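Anastral spindle 2, SAS 4 (Drosophila melanogaster, PDB 4BY2) pairs a proline-rich motif of Ana2, by engineered fusion, with the TCP domain of Sas-4, a complex involved in centriole assembly, and is probably a molecular adaptor that binds tubulin. Local coordinates at residues A[124-129]-A[134-139]; A[150-155]-A[160-165]. All blocks are in the same frame, centred on the assembly; numbering follows the deposited sequence.

Contact 1: residues A[124-129]-A[134-139]; sequences WHTSYL and ILEFPN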
loop_
_atom_site.group_PDB
_atom_site.type_symbol
_atom_site.label_atom_id
_atom_site.label_comp_id
_atom_site.label_asym_id
_atom_site.label_seq_id
_atom_site.Cartn_x
_atom_site.Cartn_y
_atom_site.Cartn_z
ATOM N N TRP A 124 5.420 0.483 -5.176
ATOM C CA TRP A 124 5.777 -0.271 -3.981
ATOM C C TRP A 124 4.517 -0.690 -3.217
ATOM O O TRP A 124 3.567 0.089 -3.127
ATOM C CB TRP A 124 6.667 0.583 -3.070
ATOM C CG TRP A 124 8.114 0.591 -3.457
ATOM C CD1 TRP A 124 8.782 1.577 -4.124
ATOM C CD2 TRP A 124 9.072 -0.438 -3.193
ATOM N NE1 TRP A 124 10.101 1.225 -4.289
ATOM C CE2 TRP A 124 10.310 -0.005 -3.718
ATOM C CE3 TRP A 124 9.007 -1.693 -2.562
ATOM C CZ2 TRP A 124 11.469 -0.788 -3.648
ATOM C CZ3 TRP A 124 10.157 -2.463 -2.483
ATOM C CH2 TRP A 124 11.371 -2.011 -3.024
ATOM N N HIS A 125 4.514 -1.907 -2.655
ATOM C CA HIS A 125 3.409 -2.412 -1.838
ATOM C C HIS A 125 3.961 -3.033 -0.552
ATOM O O HIS A 125 4.663 -4.045 -0.608
ATOM C CB HIS A 125 2.514 -3.394 -2.614
ATOM C CG HIS A 125 1.370 -3.941 -1.812
ATOM N ND1 HIS A 125 0.172 -3.259 -1.705
ATOM C CD2 HIS A 125 1.275 -5.096 -1.115
ATOM C CE1 HIS A 125 -0.608 -4.013 -0.947
ATOM N NE2 HIS A 125 0.011 -5.128 -0.566
ATOM N N THR A 126 3.661 -2.409 0.605
ATOM C CA THR A 126 4.128 -2.893 1.902
ATOM C C THR A 126 2.989 -3.486 2.721
ATOM O O THR A 126 1.972 -2.830 2.929
ATOM C CB THR A 126 4.906 -1.801 2.658
ATOM O OG1 THR A 126 5.839 -1.184 1.771
ATOM C CG2 THR A 126 5.648 -2.346 3.876
ATOM N N SER A 127 3.166 -4.735 3.167
ATOM C CA SER A 127 2.222 -5.450 4.022
ATOM C C SER A 127 2.796 -5.462 5.440
ATOM O O SER A 127 4.008 -5.607 5.612
ATOM C CB SER A 127 2.017 -6.880 3.532
ATOM O OG SER A 127 1.366 -6.924 2.274
ATOM N N TYR A 128 1.930 -5.291 6.445
ATOM C CA TYR A 128 2.317 -5.284 7.853
ATOM C C TYR A 128 1.606 -6.413 8.602
ATOM O O TYR A 128 0.567 -6.899 8.146
ATOM C CB TYR A 128 2.032 -3.912 8.495
ATOM C CG TYR A 128 2.838 -2.778 7.895
ATOM C CD1 TYR A 128 2.352 -2.047 6.815
ATOM C CD2 TYR A 128 4.078 -2.425 8.418
ATOM C CE1 TYR A 128 3.094 -1.011 6.251
ATOM C CE2 TYR A 128 4.830 -1.390 7.863
ATOM C CZ TYR A 128 4.330 -0.680 6.783
ATOM O OH TYR A 128 5.064 0.342 6.225
ATOM N N LEU A 129 2.180 -6.832 9.741
ATOM C CA LEU A 129 1.670 -7.903 10.603
ATOM C C LEU A 129 0.227 -7.656 11.087
ATOM O O LEU A 129 -0.557 -8.604 11.153
ATOM C CB LEU A 129 2.616 -8.076 11.801
ATOM C CG LEU A 129 2.639 -9.455 12.452
ATOM C CD1 LEU A 129 4.066 -9.931 12.660
ATOM C CD2 LEU A 129 1.873 -9.453 13.772
ATOM N N ILE A 134 0.113 -0.773 2.448
ATOM C CA ILE A 134 0.451 0.548 1.932
ATOM C C ILE A 134 0.959 0.467 0.492
ATOM O O ILE A 134 1.940 -0.227 0.220
ATOM C CB ILE A 134 1.431 1.305 2.884
ATOM C CG1 ILE A 134 0.760 1.621 4.239
ATOM C CG2 ILE A 134 1.986 2.579 2.228
ATOM C CD1 ILE A 134 1.680 2.243 5.308
ATOM N N LEU A 135 0.292 1.200 -0.418
ATOM C CA LEU A 135 0.656 1.308 -1.829
ATOM C C LEU A 135 1.331 2.652 -2.077
ATOM O O LEU A 135 0.814 3.672 -1.635
ATOM C CB LEU A 135 -0.584 1.180 -2.715
ATOM C CG LEU A 135 -0.981 -0.229 -3.113
ATOM C CD1 LEU A 135 -2.393 -0.250 -3.675
ATOM C CD2 LEU A 135 0.001 -0.809 -4.129
ATOM N N GLU A 136 2.485 2.660 -2.760
ATOM C CA GLU A 136 3.232 3.888 -3.049
ATOM C C GLU A 136 3.420 4.040 -4.559
ATOM O O GLU A 136 4.180 3.283 -5.167
ATOM C CB GLU A 136 4.592 3.905 -2.314
ATOM C CG GLU A 136 4.492 3.911 -0.796
ATOM C CD GLU A 136 5.405 2.926 -0.092
ATOM O OE1 GLU A 136 5.070 1.719 -0.054
ATOM O OE2 GLU A 136 6.449 3.366 0.443
ATOM N N PHE A 137 2.712 5.010 -5.155
ATOM C CA PHE A 137 2.749 5.299 -6.590
ATOM C C PHE A 137 3.830 6.339 -6.950
ATOM O O PHE A 137 4.190 7.137 -6.081
ATOM C CB PHE A 137 1.348 5.695 -7.093
ATOM C CG PHE A 137 0.356 4.556 -7.022
ATOM C CD1 PHE A 137 0.313 3.586 -8.018
ATOM C CD2 PHE A 137 -0.511 4.434 -5.943
ATOM C CE1 PHE A 137 -0.589 2.518 -7.939
ATOM C CE2 PHE A 137 -1.415 3.368 -5.866
ATOM C CZ PHE A 137 -1.442 2.414 -6.862
ATOM N N PRO A 138 4.379 6.344 -8.198
ATOM C CA PRO A 138 5.465 7.295 -8.534
ATOM C C PRO A 138 5.171 8.791 -8.382
ATOM O O PRO A 138 6.117 9.567 -8.240
ATOM C CB PRO A 138 5.798 6.961 -9.992
ATOM C CG PRO A 138 5.298 5.592 -10.202
ATOM C CD PRO A 138 4.099 5.439 -9.333
ATOM N N ASN A 139 3.890 9.198 -8.419
ATOM C CA ASN A 139 3.459 10.596 -8.289
ATOM C C ASN A 139 3.339 11.081 -6.840
ATOM O O ASN A 139 2.999 12.241 -6.607
ATOM C CB ASN A 139 2.142 10.824 -9.048
ATOM C CG ASN A 139 0.951 10.031 -8.548
ATOM O OD1 ASN A 139 1.067 9.055 -7.794
ATOM N ND2 ASN A 139 -0.233 10.426 -8.984
#

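Contact 2: residues A[150-155]-A[160-165]; sequences TVEIHF and IKIVDP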
loop_
_atom_site.group_PDB
_atom_site.type_symbol
_atom_site.label_atom_id
_atom_site.label_comp_id
_atom_site.label_asym_id
_atom_site.label_seq_id
_atom_site.Cartn_x
_atom_site.Cartn_y
_atom_site.Cartn_z
ATOM N N THR A 150 -11.243 0.020 6.233
ATOM C CA THR A 150 -10.911 1.436 6.033
ATOM C C THR A 150 -9.876 1.624 4.927
ATOM O O THR A 150 -8.861 0.921 4.892
ATOM C CB THR A 150 -10.448 2.112 7.339
ATOM O OG1 THR A 150 -9.342 1.396 7.883
ATOM C CG2 THR A 150 -11.560 2.236 8.371
ATOM N N VAL A 151 -10.163 2.557 4.009
ATOM C CA VAL A 151 -9.309 2.906 2.875
ATOM C C VAL A 151 -8.946 4.390 3.015
ATOM O O VAL A 151 -9.839 5.237 3.140
ATOM C CB VAL A 151 -9.969 2.580 1.505
ATOM C CG1 VAL A 151 -9.011 2.855 0.353
ATOM C CG2 VAL A 151 -10.466 1.135 1.447
ATOM N N GLU A 152 -7.636 4.693 3.032
ATOM C CA GLU A 152 -7.118 6.050 3.192
ATOM C C GLU A 152 -6.171 6.423 2.040
ATOM O O GLU A 152 -5.016 5.990 2.023
ATOM C CB GLU A 152 -6.433 6.190 4.563
ATOM C CG GLU A 152 -6.472 7.595 5.133
ATOM C CD GLU A 152 -5.792 7.756 6.479
ATOM O OE1 GLU A 152 -6.328 7.236 7.484
ATOM O OE2 GLU A 152 -4.737 8.428 6.533
ATOM N N ILE A 153 -6.676 7.211 1.068
ATOM C CA ILE A 153 -5.905 7.657 -0.100
ATOM C C ILE A 153 -5.268 9.021 0.180
ATOM O O ILE A 153 -5.974 9.973 0.504
ATOM C CB ILE A 153 -6.742 7.687 -1.422
ATOM C CG1 ILE A 153 -7.706 6.465 -1.570
ATOM C CG2 ILE A 153 -5.845 7.859 -2.657
ATOM C CD1 ILE A 153 -7.095 5.066 -1.887
ATOM N N HIS A 154 -3.941 9.108 0.035
ATOM C CA HIS A 154 -3.156 10.327 0.209
ATOM C C HIS A 154 -2.747 10.814 -1.185
ATOM O O HIS A 154 -1.798 10.292 -1.768
ATOM C CB HIS A 154 -1.921 10.057 1.093
ATOM C CG HIS A 154 -2.239 9.852 2.542
ATOM N ND1 HIS A 154 -1.847 10.768 3.500
ATOM C CD2 HIS A 154 -2.900 8.839 3.150
ATOM C CE1 HIS A 154 -2.280 10.289 4.653
ATOM N NE2 HIS A 154 -2.922 9.131 4.493
ATOM N N PHE A 155 -3.507 11.772 -1.736
ATOM C CA PHE A 155 -3.289 12.333 -3.073
ATOM C C PHE A 155 -2.028 13.221 -3.163
ATOM O O PHE A 155 -1.600 13.748 -2.130
ATOM C CB PHE A 155 -4.551 13.083 -3.542
ATOM C CG PHE A 155 -5.726 12.176 -3.826
ATOM C CD1 PHE A 155 -5.863 11.553 -5.061
ATOM C CD2 PHE A 155 -6.690 11.935 -2.854
ATOM C CE1 PHE A 155 -6.942 10.701 -5.318
ATOM C CE2 PHE A 155 -7.770 11.085 -3.113
ATOM C CZ PHE A 155 -7.889 10.475 -4.343
ATOM N N ILE A 160 -6.465 14.168 1.615
ATOM C CA ILE A 160 -6.677 12.802 2.101
ATOM C C ILE A 160 -8.152 12.399 1.993
ATOM O O ILE A 160 -9.018 13.120 2.486
ATOM C CB ILE A 160 -6.096 12.594 3.538
ATOM C CG1 ILE A 160 -4.610 13.024 3.624
ATOM C CG2 ILE A 160 -6.268 11.145 4.011
ATOM C CD1 ILE A 160 -4.163 13.548 4.989
ATOM N N LYS A 161 -8.425 11.244 1.359
ATOM C CA LYS A 161 -9.769 10.689 1.203
ATOM C C LYS A 161 -9.903 9.472 2.128
ATOM O O LYS A 161 -9.148 8.508 1.990
ATOM C CB LYS A 161 -10.032 10.311 -0.267
ATOM C CG LYS A 161 -11.465 9.886 -0.582
ATOM C CD LYS A 161 -11.571 9.349 -2.005
ATOM C CE LYS A 161 -12.955 8.852 -2.332
ATOM N NZ LYS A 161 -13.028 8.305 -3.712
ATOM N N ILE A 162 -10.846 9.537 3.082
ATOM C CA ILE A 162 -11.113 8.469 4.052
ATOM C C ILE A 162 -12.467 7.827 3.726
ATOM O O ILE A 162 -13.455 8.547 3.572
ATOM C CB ILE A 162 -11.020 8.967 5.533
ATOM C CG1 ILE A 162 -9.756 9.820 5.789
ATOM C CG2 ILE A 162 -11.081 7.801 6.525
ATOM C CD1 ILE A 162 -9.993 11.323 5.888
ATOM N N VAL A 163 -12.506 6.480 3.607
ATOM C CA VAL A 163 -13.711 5.716 3.252
ATOM C C VAL A 163 -13.781 4.372 4.005
ATOM O O VAL A 163 -12.800 3.625 4.048
ATOM C CB VAL A 163 -13.880 5.562 1.706
ATOM C CG1 VAL A 163 -12.555 5.268 1.008
ATOM C CG2 VAL A 163 -14.950 4.536 1.327
ATOM N N ASP A 164 -14.958 4.095 4.605
ATOM C CA ASP A 164 -15.247 2.883 5.367
ATOM C C ASP A 164 -16.694 2.422 5.118
ATOM O O ASP A 164 -17.631 3.139 5.488
ATOM C CB ASP A 164 -14.987 3.108 6.876
ATOM C CG ASP A 164 -15.137 1.885 7.782
ATOM O OD1 ASP A 164 -15.042 0.741 7.271
ATOM O OD2 ASP A 164 -15.264 2.072 9.014
ATOM N N PRO A 165 -16.914 1.244 4.482
ATOM C CA PRO A 165 -18.292 0.783 4.261
ATOM C C PRO A 165 -18.886 0.060 5.483
ATOM O O PRO A 165 -19.601 -0.938 5.340
ATOM C CB PRO A 165 -18.178 -0.104 3.009
ATOM C CG PRO A 165 -16.687 -0.344 2.801
ATOM C CD PRO A 165 -15.945 0.265 3.961
#

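Contact 1: residues A[124-129]-A[134-139]
Thr126 and Ile134 face each other in a hydrogen-bonded pair of an antiparallel beta hairpin, one repeating element of the extended beta-sheet that forms the TCP domain in the Sas-4 part of the fusion. Their backbones grip each other twice: Thr126 N lies 2.8 Å from Ile134 O, and Ile134 N binds Thr126 O in return. A second pair of reciprocal backbone bonds joins Trp124 to Glu136; between the two pairs, His125 CA turns its hydrogen to Ile134 O at 3.3 Å.

The covered face carries His125 and Leu135. The histidine has CG anti to its backbone N (chi1 180°), and its ring meets Leu135 at an edge, with ND1 3.5 Å from Leu135 CD2. Leu135 is buried, and the fused Ana2 peptide lies over this side: Arg15 touches His125 and Pro18 touches Leu135.

On the reverse face Thr126 is buried too, but its neighbours are partly open to solvent. Ile134 has the most surface covered in this contact; its CD1 reaches across to the Tyr128 ring, 3.7 Å from CE1, and the two side chains meet at a slant. Trp124 touches across the hairpin mainly with CB, 3.6 Å from Glu136 OE1, while the indole leads away and meets the ring of Tyr117 on the preceding strand with planes at about 45°. Four backbone bonds thus join the strands, while Ile134, Trp124 and Glu136 stay partly exposed. The Glu136 chain bends at chi2 (134°), and its OE1 comes to 3.5 Å from Thr126 OG1, too far to count as a hydrogen bond.

Contact 2: residues A[150-155]-A[160-165]
Ile160 buries more surface than any other residue here, and it does so by lying alongside His154, the two side chains pointing the same way from a non-hydrogen-bonded pair. Its CG1 sits over one face of the imidazole, 3.9 Å from the His154 ring centroid, in a CH-pi contact displaced toward the rim. The other branch, CG2, comes within 3.7 Å of Glu152 CG. Ile160 thus packs against both members of a linked pair, because His154 NE2 donates at 2.8 Å to the anti lone pair of Glu152 OE2, which lies about 20° out of the imidazole plane. This bond helps to set the rotation of the imidazole against the isoleucine.

Lys161 is next in buried area and works on the opposite face. Its CB meets the edge of the Phe155 ring, 3.7 Å from CE2, and CG stands anti to the backbone N (chi1 -173°). From there the fully extended chain carries NZ away from the hairpin to a weak hydrogen bond with Val24 O of the fused Ana2 part. The Lys161 backbone exchanges two bonds with Ile153.

Val151 follows on the same face. Its CB lies 3.8 Å from Val163 CG1, and the two residues exchange backbone N-H and C=O bonds, with Val151 N 2.8 Å from Val163 O. The alternation of these bonded pairs with Glu152–Ile162 and His154–Ile160 marks an antiparallel beta hairpin, continued on both flanks by strands 142-145 and 170-175 of the extended Sas-4 TCP-domain sheet.

In the fold
Contacts 1 and 2 are two hairpins of one antiparallel meander in the Sas-4 part, with strand 142-145 between them. Their centres lie 14 Å apart and their nearest atoms about 6 Å apart, so they do not touch directly. The intervening strand connects them: His144 is touched by Ile134 from contact 1 and meets the His154 ring of contact 2, while Glu143 is touched by both Leu135 and Ile153. The backbone follows suit, Leu135 bonding to Glu143 and Glu152 to His144. The Ana2 segment that covers one face of contact 1 also places Ser21 against Ile153, so in this engineered fusion it runs past both hairpins.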